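Local coordinates for iron-regulated ABC transporter siderophore-binding protein SirA (Staphylococcus aureus subsp. aureus, PDB 3MWF) that binds the siderophore staphyloferrin B with its iron and probably hands it to an ABC transporter for uptake into the cell, at residues 196-199 against 200-204; 75-78 against 79-83; 280-283 against 284-288. All coordinates share one frame; numbering follows the deposited sequence.

Interaction 1: residues 196-199 against 200-204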
ATOM      1  N   LEU A 196      16.226 -12.807  -1.158  1.00 13.03           N
ATOM      2  CA  LEU A 196      15.214 -11.736  -1.196  1.00 12.62           C
ATOM      3  C   LEU A 196      15.528 -10.629  -0.177  1.00 13.10           C
ATOM      4  O   LEU A 196      15.355  -9.428  -0.457  1.00 12.97           O
ATOM      5  CB  LEU A 196      13.831 -12.364  -0.921  1.00 12.78           C
ATOM      6  CG  LEU A 196      12.645 -11.422  -1.074  1.00 13.77           C
ATOM      7  CD1 LEU A 196      12.575 -10.900  -2.481  1.00 11.96           C
ATOM      8  CD2 LEU A 196      11.365 -12.212  -0.755  1.00 13.85           C
ATOM      9  N   GLN A 197      16.005 -11.029   1.012  1.00 13.01           N
ATOM     10  CA  GLN A 197      16.316 -10.046   2.038  1.00 13.78           C
ATOM     11  C   GLN A 197      17.486  -9.179   1.577  1.00 13.96           C
ATOM     12  O   GLN A 197      17.513  -7.952   1.836  1.00 14.38           O
ATOM     13  CB  GLN A 197      16.639 -10.725   3.377  1.00 13.91           C
ATOM     14  CG  GLN A 197      16.869  -9.740   4.512  1.00 13.96           C
ATOM     15  CD  GLN A 197      15.681  -8.878   4.761  1.00 15.40           C
ATOM     16  OE1 GLN A 197      14.539  -9.376   4.791  1.00 14.50           O
ATOM     17  NE2 GLN A 197      15.911  -7.572   4.885  1.00 18.15           N
ATOM     18  N   LYS A 198      18.434  -9.804   0.872  1.00 14.40           N
ATOM     19  CA  LYS A 198      19.566  -9.049   0.323  1.00 15.81           C
ATOM     20  C   LYS A 198      19.073  -7.960  -0.637  1.00 15.67           C
ATOM     21  O   LYS A 198      19.626  -6.852  -0.654  1.00 16.06           O
ATOM     22  CB  LYS A 198      20.560  -9.979  -0.402  1.00 16.59           C
ATOM     23  CG  LYS A 198      21.750  -9.219  -1.017  1.00 22.12           C
ATOM     24  CD  LYS A 198      22.855 -10.155  -1.526  1.00 30.00           C
ATOM     25  CE  LYS A 198      23.902 -10.505  -0.444  1.00 34.31           C
ATOM     26  NZ  LYS A 198      23.754 -11.895   0.087  1.00 34.80           N
ATOM     27  N   GLN A 199      18.051  -8.260  -1.450  1.00 15.20           N
ATOM     28  CA  GLN A 199      17.459  -7.250  -2.342  1.00 15.52           C
ATOM     29  C   GLN A 199      16.892  -6.074  -1.554  1.00 15.23           C
ATOM     30  O   GLN A 199      17.128  -4.893  -1.880  1.00 15.86           O
ATOM     31  CB  GLN A 199      16.382  -7.880  -3.229  1.00 16.00           C
ATOM     32  CG  GLN A 199      16.929  -9.000  -4.092  1.00 17.63           C
ATOM     33  CD  GLN A 199      18.083  -8.526  -4.947  1.00 19.73           C
ATOM     34  OE1 GLN A 199      17.936  -7.604  -5.720  1.00 19.28           O
ATOM     35  NE2 GLN A 199      19.239  -9.164  -4.796  1.00 23.04           N
ATOM     36  N   VAL A 200      16.165  -6.390  -0.486  1.00 14.81           N
ATOM     37  CA  VAL A 200      15.603  -5.382   0.384  1.00 15.85           C
ATOM     38  C   VAL A 200      16.708  -4.553   1.040  1.00 16.53           C
ATOM     39  O   VAL A 200      16.610  -3.326   1.090  1.00 17.08           O
ATOM     40  CB  VAL A 200      14.648  -6.020   1.430  1.00 15.35           C
ATOM     41  CG1 VAL A 200      14.212  -4.994   2.475  1.00 16.91           C
ATOM     42  CG2 VAL A 200      13.428  -6.604   0.685  1.00 13.34           C
ATOM     43  N   ASP A 201      17.752  -5.223   1.508  1.00 17.16           N
ATOM     44  CA  ASP A 201      18.877  -4.517   2.146  1.00 19.90           C
ATOM     45  C   ASP A 201      19.583  -3.581   1.156  1.00 20.94           C
ATOM     46  O   ASP A 201      20.201  -2.586   1.579  1.00 22.77           O
ATOM     47  CB  ASP A 201      19.888  -5.505   2.702  1.00 19.73           C
ATOM     48  CG  ASP A 201      19.356  -6.329   3.864  1.00 21.38           C
ATOM     49  OD1 ASP A 201      18.376  -5.961   4.544  1.00 24.31           O
ATOM     50  OD2 ASP A 201      19.990  -7.354   4.114  1.00 25.38           O
ATOM     51  N   ASN A 202      19.496  -3.895  -0.137  1.00 21.01           N
ATOM     52  CA  ASN A 202      20.072  -3.075  -1.221  1.00 22.84           C
ATOM     53  C   ASN A 202      19.122  -1.970  -1.674  1.00 22.84           C
ATOM     54  O   ASN A 202      19.377  -1.281  -2.674  1.00 25.16           O
ATOM     55  CB  ASN A 202      20.458  -3.951  -2.414  1.00 23.15           C
ATOM     56  CG  ASN A 202      21.626  -4.865  -2.115  1.00 26.77           C
ATOM     57  OD1 ASN A 202      22.361  -4.646  -1.157  1.00 31.16           O
ATOM     58  ND2 ASN A 202      21.803  -5.906  -2.935  1.00 29.04           N
ATOM     59  N   GLY A 203      18.038  -1.786  -0.931  1.00 22.90           N
ATOM     60  CA  GLY A 203      17.089  -0.708  -1.202  1.00 21.87           C
ATOM     61  C   GLY A 203      15.962  -1.048  -2.154  1.00 21.93           C
ATOM     62  O   GLY A 203      15.193  -0.153  -2.549  1.00 22.14           O
ATOM     63  N   LYS A 204      15.846  -2.319  -2.553  1.00 20.56           N
ATOM     64  CA  LYS A 204      14.727  -2.704  -3.411  1.00 20.86           C
ATOM     65  C   LYS A 204      13.472  -2.930  -2.542  1.00 20.95           C
ATOM     66  O   LYS A 204      13.559  -3.456  -1.407  1.00 22.07           O
ATOM     67  CB  LYS A 204      15.051  -3.919  -4.265  1.00 21.35           C
ATOM     68  CG  LYS A 204      16.224  -3.685  -5.253  1.00 23.79           C
ATOM     69  CD  LYS A 204      16.215  -4.665  -6.410  1.00 26.21           C
ATOM     70  CE  LYS A 204      15.121  -4.354  -7.435  1.00 28.51           C
ATOM     71  NZ  LYS A 204      15.302  -5.151  -8.691  1.00 24.72           N
TER
HETATM   72  O   HOH W   1      16.069  -7.793  -7.757  1.00 25.12           O
HETATM   73  O   HOH W   2      19.783  -5.722  -5.490  1.00 33.80           O
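A Schellman motif ends helix 194-201, and its key bond joins Lys-204 N to Gln-199 O at 3.0 Å. The inner bond of the motif runs from Gly-203 N to Val-200 O. Gly-203 is the C-prime residue, with the positive phi (90°) that glycine takes up readily. Asn-202 N gives only weak bonds, to the O atoms of Lys-198 and Gln-199.

One turn earlier, Gln-197 NE2 donates to Asp-201 OD1 at 3.0 Å. Gln-197 is bent at chi2 (60°), which brings its amide back to Asp-201. The bond is fairly straight (159°). It lies in the amide plane of Gln-197 but meets OD1 from above the carboxylate plane. The two side chains cross at about a right angle. Gln-197 OE1 accepts from Arg-192 NH1, so both ends of the amide are held.

On another side, Gln-199 and Lys-204 run side by side, with OE1 of Gln-199 3.5 Å from CD of Lys-204. Water 1 donates to Gln-199 OE1 at 2.8 Å and accepts from Lys-204 NZ. Water 2 also donates to this OE1 and accepts from Asn-202 ND2. Leu-196 packs on Ile-207. A Schellman motif with glycine at C-prime is a common way to end an alpha-helix; here the chain then goes on to strand 206-209.

Interaction 2: residues 75-78 against 79-83; sequences NLEE and ISKLK
Charged side chains meet on the outer face of helix 76-81, where Lys-81 reaches back to Glu-78 and Glu-77. Lys-81 NZ lies 2.8 Å from Glu-78 OE2, a hydrogen-bonded salt bridge. It comes from above the carboxylate plane, 38° out of it. Glu-78 can meet it because its chain folds at chi2 (-61°) and then runs alongside Lys-81. Glu-77 is extended and crosses the lysine instead. Its OE2 is 3.6 Å from Lys-81 NZ, a long salt bridge. One ammonium group thus links two carboxylates in a small network, which probably offsets some of the repulsion between neighbouring glutamates. Glu-78 OE1 has a further weak, long ion pair with Lys-66.

Backbone and capping bonds set the helix itself. Asn-75 is the N-cap: its OD1 accepts from Glu-78 N at 3.0 Å, with the donor above the amide carbonyl plane. This satisfies an N-H of the first turn. Asn-75 O then takes Ile-79 N, and Leu-76 O takes Ser-80 N. This short helix lies on the way from edge strand 73-74 to strand 86-90 of the mixed six-stranded sheet.

Apolar contacts lie on the inner side. Leu-76 CD1 and Ile-79 CD1 are 4.1 Å apart, the two side chains pointing the same way. Both touch Leu-101 of helix 98-104. Ile-79 also reaches Val-68 of strand 66-70. Leu-82 CG lies 3.5 Å from Glu-78 O, and the side chain packs on Val-68 as well.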
ATOM      1  N   ASN A  75      -4.838  16.014 -12.794  1.00 16.34           N
ATOM      2  CA  ASN A  75      -5.172  17.194 -13.592  1.00 16.57           C
ATOM      3  C   ASN A  75      -5.076  18.434 -12.720  1.00 16.36           C
ATOM      4  O   ASN A  75      -5.922  18.664 -11.847  1.00 16.28           O
ATOM      5  CB  ASN A  75      -6.585  17.032 -14.174  1.00 17.33           C
ATOM      6  CG  ASN A  75      -6.951  18.149 -15.109  1.00 20.28           C
ATOM      7  OD1 ASN A  75      -6.878  19.301 -14.722  1.00 21.83           O
ATOM      8  ND2 ASN A  75      -7.348  17.822 -16.342  1.00 26.38           N
ATOM      9  N   LEU A  76      -4.003  19.210 -12.931  1.00 17.51           N
ATOM     10  CA  LEU A  76      -3.747  20.386 -12.099  1.00 18.64           C
ATOM     11  C   LEU A  76      -4.848  21.451 -12.179  1.00 19.07           C
ATOM     12  O   LEU A  76      -5.106  22.167 -11.202  1.00 19.51           O
ATOM     13  CB  LEU A  76      -2.399  21.019 -12.475  1.00 19.12           C
ATOM     14  CG  LEU A  76      -1.123  20.580 -11.752  1.00 23.99           C
ATOM     15  CD1 LEU A  76      -1.105  19.113 -11.315  1.00 26.15           C
ATOM     16  CD2 LEU A  76       0.051  20.915 -12.716  1.00 26.37           C
ATOM     17  N   GLU A  77      -5.479  21.578 -13.346  1.00 20.56           N
ATOM     18  CA  GLU A  77      -6.625  22.494 -13.463  1.00 20.70           C
ATOM     19  C   GLU A  77      -7.781  22.094 -12.549  1.00 20.32           C
ATOM     20  O   GLU A  77      -8.356  22.923 -11.871  1.00 20.33           O
ATOM     21  CB  GLU A  77      -7.108  22.608 -14.907  1.00 21.58           C
ATOM     22  CG  GLU A  77      -8.174  23.684 -15.076  1.00 27.13           C
ATOM     23  CD  GLU A  77      -8.812  23.654 -16.450  1.00 32.15           C
ATOM     24  OE1 GLU A  77      -8.209  23.033 -17.359  1.00 34.35           O
ATOM     25  OE2 GLU A  77      -9.916  24.241 -16.607  1.00 35.12           O
ATOM     26  N   GLU A  78      -8.101  20.803 -12.489  1.00 19.34           N
ATOM     27  CA  GLU A  78      -9.163  20.361 -11.601  1.00 19.71           C
ATOM     28  C   GLU A  78      -8.806  20.559 -10.130  1.00 18.57           C
ATOM     29  O   GLU A  78      -9.668  20.872  -9.331  1.00 19.28           O
ATOM     30  CB  GLU A  78      -9.500  18.894 -11.879  1.00 20.67           C
ATOM     31  CG  GLU A  78     -10.008  18.663 -13.305  1.00 23.98           C
ATOM     32  CD  GLU A  78     -11.302  19.433 -13.595  1.00 28.93           C
ATOM     33  OE1 GLU A  78     -12.152  19.554 -12.694  1.00 32.07           O
ATOM     34  OE2 GLU A  78     -11.453  19.941 -14.722  1.00 31.78           O
ATOM     35  N   ILE A  79      -7.536  20.348  -9.766  1.00 17.38           N
ATOM     36  CA  ILE A  79      -7.091  20.611  -8.402  1.00 16.84           C
ATOM     37  C   ILE A  79      -7.282  22.108  -8.083  1.00 18.22           C
ATOM     38  O   ILE A  79      -7.868  22.462  -7.059  1.00 17.95           O
ATOM     39  CB  ILE A  79      -5.607  20.220  -8.229  1.00 16.91           C
ATOM     40  CG1 ILE A  79      -5.418  18.723  -8.507  1.00 16.53           C
ATOM     41  CG2 ILE A  79      -5.077  20.602  -6.826  1.00 16.38           C
ATOM     42  CD1 ILE A  79      -3.945  18.273  -8.493  1.00 19.53           C
ATOM     43  N   SER A  80      -6.822  22.956  -8.996  1.00 19.02           N
ATOM     44  CA  SER A  80      -6.923  24.412  -8.817  1.00 20.62           C
ATOM     45  C   SER A  80      -8.370  24.864  -8.574  1.00 20.80           C
ATOM     46  O   SER A  80      -8.625  25.697  -7.696  1.00 20.73           O
ATOM     47  CB  SER A  80      -6.374  25.136 -10.037  1.00 21.46           C
ATOM     48  OG  SER A  80      -6.357  26.531  -9.766  1.00 25.00           O
ATOM     49  N   LYS A  81      -9.300  24.299  -9.352  1.00 21.49           N
ATOM     50  CA  LYS A  81     -10.723  24.655  -9.264  1.00 21.94           C
ATOM     51  C   LYS A  81     -11.378  24.348  -7.938  1.00 21.96           C
ATOM     52  O   LYS A  81     -12.400  24.949  -7.583  1.00 21.45           O
ATOM     53  CB  LYS A  81     -11.516  24.018 -10.408  1.00 22.77           C
ATOM     54  CG  LYS A  81     -11.251  24.714 -11.728  1.00 25.89           C
ATOM     55  CD  LYS A  81     -12.167  24.237 -12.847  1.00 31.09           C
ATOM     56  CE  LYS A  81     -11.580  23.070 -13.607  1.00 31.98           C
ATOM     57  NZ  LYS A  81     -12.510  22.559 -14.670  1.00 33.46           N
ATOM     58  N   LEU A  82     -10.798  23.413  -7.190  1.00 21.06           N
ATOM     59  CA  LEU A  82     -11.316  23.074  -5.891  1.00 20.79           C
ATOM     60  C   LEU A  82     -10.926  24.046  -4.791  1.00 21.06           C
ATOM     61  O   LEU A  82     -11.446  23.951  -3.690  1.00 21.37           O
ATOM     62  CB  LEU A  82     -10.927  21.641  -5.511  1.00 20.41           C
ATOM     63  CG  LEU A  82     -11.602  20.614  -6.414  1.00 20.61           C
ATOM     64  CD1 LEU A  82     -10.917  19.239  -6.205  1.00 21.11           C
ATOM     65  CD2 LEU A  82     -13.080  20.554  -6.101  1.00 22.77           C
ATOM     66  N   LYS A  83     -10.016  24.975  -5.093  1.00 21.37           N
ATOM     67  CA  LYS A  83      -9.528  25.930  -4.087  1.00 21.83           C
ATOM     68  C   LYS A  83      -9.120  25.208  -2.802  1.00 21.05           C
ATOM     69  O   LYS A  83      -9.636  25.474  -1.701  1.00 20.59           O
ATOM     70  CB  LYS A  83     -10.596  27.006  -3.825  1.00 23.43           C
ATOM     71  CG  LYS A  83     -10.831  27.892  -5.012  1.00 25.76           C
ATOM     72  CD  LYS A  83     -11.585  29.160  -4.570  1.00 31.65           C
ATOM     73  CE  LYS A  83     -11.374  30.299  -5.549  1.00 34.54           C
ATOM     74  NZ  LYS A  83     -12.030  29.973  -6.839  1.00 36.32           N
TER

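Interaction 3: residues 280-283 against 284-288; sequences SLKL and IDDLY
This is an intrahelical contact along helix 277-290, with leucines on an inner face and a lysine-aspartate pair on another. Leu-283 and Leu-287 are one turn apart. CD2 of Leu-283 meets CD1 of Leu-287 at 3.7 Å, as methyl against methyl. Chi1 (-168°) and chi2 (162°) of Leu-283 together carry CD2 forward along the helix to its partner. Leu-287 N donates to Leu-283 O at 3.0 Å.

The helix is flanked by helices 130-155, 179-187 and 268-273. The fold has two lobes, each with a sheet, and the long helix 130-155 links them in sequence, as in siderophore-binding proteins of this family. Leu-283 touches Ala-181 and Leu-287 touches Leu-185, both of helix 179-187. Ile-284 packs on Tyr-140 of helix 130-155. Its CG1 also rests 3.4 Å from Ser-280 O, the carbonyl that accepts its N-H.

The polar pair is looser. Asp-286 has two conformers, and the contacts of its carboxylate given here belong to one of them. In it, Lys-282 NZ is 3.6 Å from Asp-286 OD1, a long salt bridge. The lysine bends at chi2 (84°) and chi4, which curls its ammonium toward the next turn. Water 3 donates to Asp-286 OD2 and receives a weak bond from Lys-282 NZ. Asp-286 OD2 also accepts from Trp-271 NE1 of helix 268-273. Asp-285 forms a salt bridge with Lys-143.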
ATOM      1  N   SER A 280      -4.597  -1.690   6.199  1.00 15.42           N
ATOM      2  CA  SER A 280      -3.556  -2.348   7.034  1.00 16.28           C
ATOM      3  C   SER A 280      -4.231  -3.273   8.051  1.00 16.23           C
ATOM      4  O   SER A 280      -3.852  -4.451   8.188  1.00 15.74           O
ATOM      5  CB  SER A 280      -2.591  -1.339   7.706  1.00 17.03           C
ATOM      6  OG  SER A 280      -3.164  -0.632   8.801  1.00 18.42           O
ATOM      7  N   LEU A 281      -5.280  -2.753   8.697  1.00 16.55           N
ATOM      8  CA  LEU A 281      -6.027  -3.538   9.672  1.00 16.27           C
ATOM      9  C   LEU A 281      -6.739  -4.697   8.985  1.00 16.86           C
ATOM     10  O   LEU A 281      -6.745  -5.837   9.487  1.00 16.23           O
ATOM     11  CB  LEU A 281      -7.024  -2.625  10.413  1.00 16.26           C
ATOM     12  CG  LEU A 281      -6.396  -1.385  11.068  1.00 17.17           C
ATOM     13  CD1 LEU A 281      -7.492  -0.564  11.770  1.00 18.43           C
ATOM     14  CD2 LEU A 281      -5.300  -1.757  12.082  1.00 19.59           C
ATOM     15  N   LYS A 282      -7.326  -4.427   7.818  1.00 16.37           N
ATOM     16  CA  LYS A 282      -7.941  -5.478   7.027  1.00 16.66           C
ATOM     17  C   LYS A 282      -6.985  -6.582   6.555  1.00 16.10           C
ATOM     18  O   LYS A 282      -7.350  -7.748   6.518  1.00 16.42           O
ATOM     19  CB  LYS A 282      -8.691  -4.871   5.850  1.00 17.67           C
ATOM     20  CG  LYS A 282      -9.553  -5.840   5.103  1.00 22.11           C
ATOM     21  CD  LYS A 282     -10.896  -5.967   5.809  1.00 28.56           C
ATOM     22  CE  LYS A 282     -11.906  -6.616   4.899  1.00 33.04           C
ATOM     23  NZ  LYS A 282     -11.646  -8.081   4.838  1.00 35.11           N
ATOM     24  N   LEU A 283      -5.778  -6.202   6.154  1.00 15.46           N
ATOM     25  CA  LEU A 283      -4.782  -7.181   5.727  1.00 14.71           C
ATOM     26  C   LEU A 283      -4.448  -8.143   6.884  1.00 15.28           C
ATOM     27  O   LEU A 283      -4.459  -9.371   6.702  1.00 15.60           O
ATOM     28  CB  LEU A 283      -3.536  -6.464   5.164  1.00 14.54           C
ATOM     29  CG  LEU A 283      -2.504  -7.312   4.409  1.00 15.13           C
ATOM     30  CD1 LEU A 283      -1.585  -6.420   3.561  1.00 16.63           C
ATOM     31  CD2 LEU A 283      -1.658  -8.164   5.373  1.00 18.50           C
ATOM     32  N   ILE A 284      -4.257  -7.594   8.072  1.00 15.30           N
ATOM     33  CA  ILE A 284      -3.977  -8.415   9.271  1.00 16.08           C
ATOM     34  C   ILE A 284      -5.147  -9.385   9.546  1.00 16.78           C
ATOM     35  O   ILE A 284      -4.946 -10.582   9.811  1.00 16.36           O
ATOM     36  CB  ILE A 284      -3.649  -7.535  10.506  1.00 15.55           C
ATOM     37  CG1 ILE A 284      -2.353  -6.712  10.263  1.00 16.51           C
ATOM     38  CG2 ILE A 284      -3.425  -8.436  11.728  1.00 17.77           C
ATOM     39  CD1 ILE A 284      -2.030  -5.580  11.284  1.00 17.26           C
ATOM     40  N   ASP A 285      -6.377  -8.885   9.431  1.00 17.67           N
ATOM     41  CA  ASP A 285      -7.562  -9.760   9.551  1.00 19.00           C
ATOM     42  C   ASP A 285      -7.536 -10.879   8.520  1.00 19.05           C
ATOM     43  O   ASP A 285      -7.843 -12.034   8.842  1.00 18.91           O
ATOM     44  CB  ASP A 285      -8.856  -8.956   9.346  1.00 20.57           C
ATOM     45  CG  ASP A 285      -9.252  -8.151  10.546  1.00 25.40           C
ATOM     46  OD1 ASP A 285      -8.690  -8.336  11.659  1.00 29.43           O
ATOM     47  OD2 ASP A 285     -10.168  -7.314  10.359  1.00 31.26           O
ATOM     48  N   ASP A 286      -7.187 -10.538   7.274  0.50 18.68           N
ATOM     49  CA  ASP A 286      -7.061 -11.519   6.199  0.50 18.78           C
ATOM     50  C   ASP A 286      -6.093 -12.636   6.564  0.50 19.18           C
ATOM     51  O   ASP A 286      -6.364 -13.806   6.301  0.50 19.46           O
ATOM     52  CB  ASP A 286      -6.585 -10.849   4.910  0.50 18.49           C
ATOM     53  CG  ASP A 286      -7.716 -10.258   4.105  0.50 18.91           C
ATOM     54  OD1 ASP A 286      -8.880 -10.379   4.536  0.50 18.52           O
ATOM     55  OD2 ASP A 286      -7.433  -9.670   3.031  0.50 20.24           O
ATOM     56  N   LEU A 287      -4.963 -12.260   7.157  1.00 18.91           N
ATOM     57  CA  LEU A 287      -3.949 -13.215   7.580  1.00 19.03           C
ATOM     58  C   LEU A 287      -4.456 -14.206   8.634  1.00 19.60           C
ATOM     59  O   LEU A 287      -4.201 -15.398   8.515  1.00 19.83           O
ATOM     60  CB  LEU A 287      -2.718 -12.483   8.097  1.00 19.79           C
ATOM     61  CG  LEU A 287      -1.877 -11.795   7.024  1.00 18.09           C
ATOM     62  CD1 LEU A 287      -0.839 -10.950   7.736  1.00 18.19           C
ATOM     63  CD2 LEU A 287      -1.228 -12.821   6.079  1.00 20.16           C
ATOM     64  N   TYR A 288      -5.195 -13.726   9.630  1.00 19.81           N
ATOM     65  CA  TYR A 288      -5.816 -14.658  10.594  1.00 21.01           C
ATOM     66  C   TYR A 288      -6.651 -15.707   9.870  1.00 21.94           C
ATOM     67  O   TYR A 288      -6.576 -16.902  10.173  1.00 22.02           O
ATOM     68  CB  TYR A 288      -6.679 -13.906  11.593  1.00 20.95           C
ATOM     69  CG  TYR A 288      -5.933 -13.321  12.761  1.00 20.63           C
ATOM     70  CD1 TYR A 288      -5.535 -14.121  13.836  1.00 19.65           C
ATOM     71  CD2 TYR A 288      -5.657 -11.967  12.816  1.00 17.84           C
ATOM     72  CE1 TYR A 288      -4.875 -13.573  14.919  1.00 19.48           C
ATOM     73  CE2 TYR A 288      -5.009 -11.400  13.886  1.00 17.54           C
ATOM     74  CZ  TYR A 288      -4.602 -12.213  14.945  1.00 18.14           C
ATOM     75  OH  TYR A 288      -3.955 -11.629  16.000  1.00 19.96           O
TER
HETATM   76  O   HOH W   3      -9.548  -8.241   2.118  1.00 29.15           O

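Each contact is local to one helix, and the three share no element. Interaction 1 includes its helix's C-terminal cap and interaction 2 its N-cap; only interaction 3 lies wholly inside a helix. Interactions 1 and 2 are at the surface; interaction 3 is partly buried. Interaction 2 adds direct ion pairs to its cap. In interaction 1 one side-chain pair bonds directly and waters link the others. In interaction 3 leucines pack inward and the charged pair is long. Interactions 2 and 3 lie on opposite sides of the chain centre, their centres about 35 Å apart; the centres of interactions 1 and 3 are about 25 Å apart. The side chain of Leu-283 is about 12 Å from the bound staphyloferrin B.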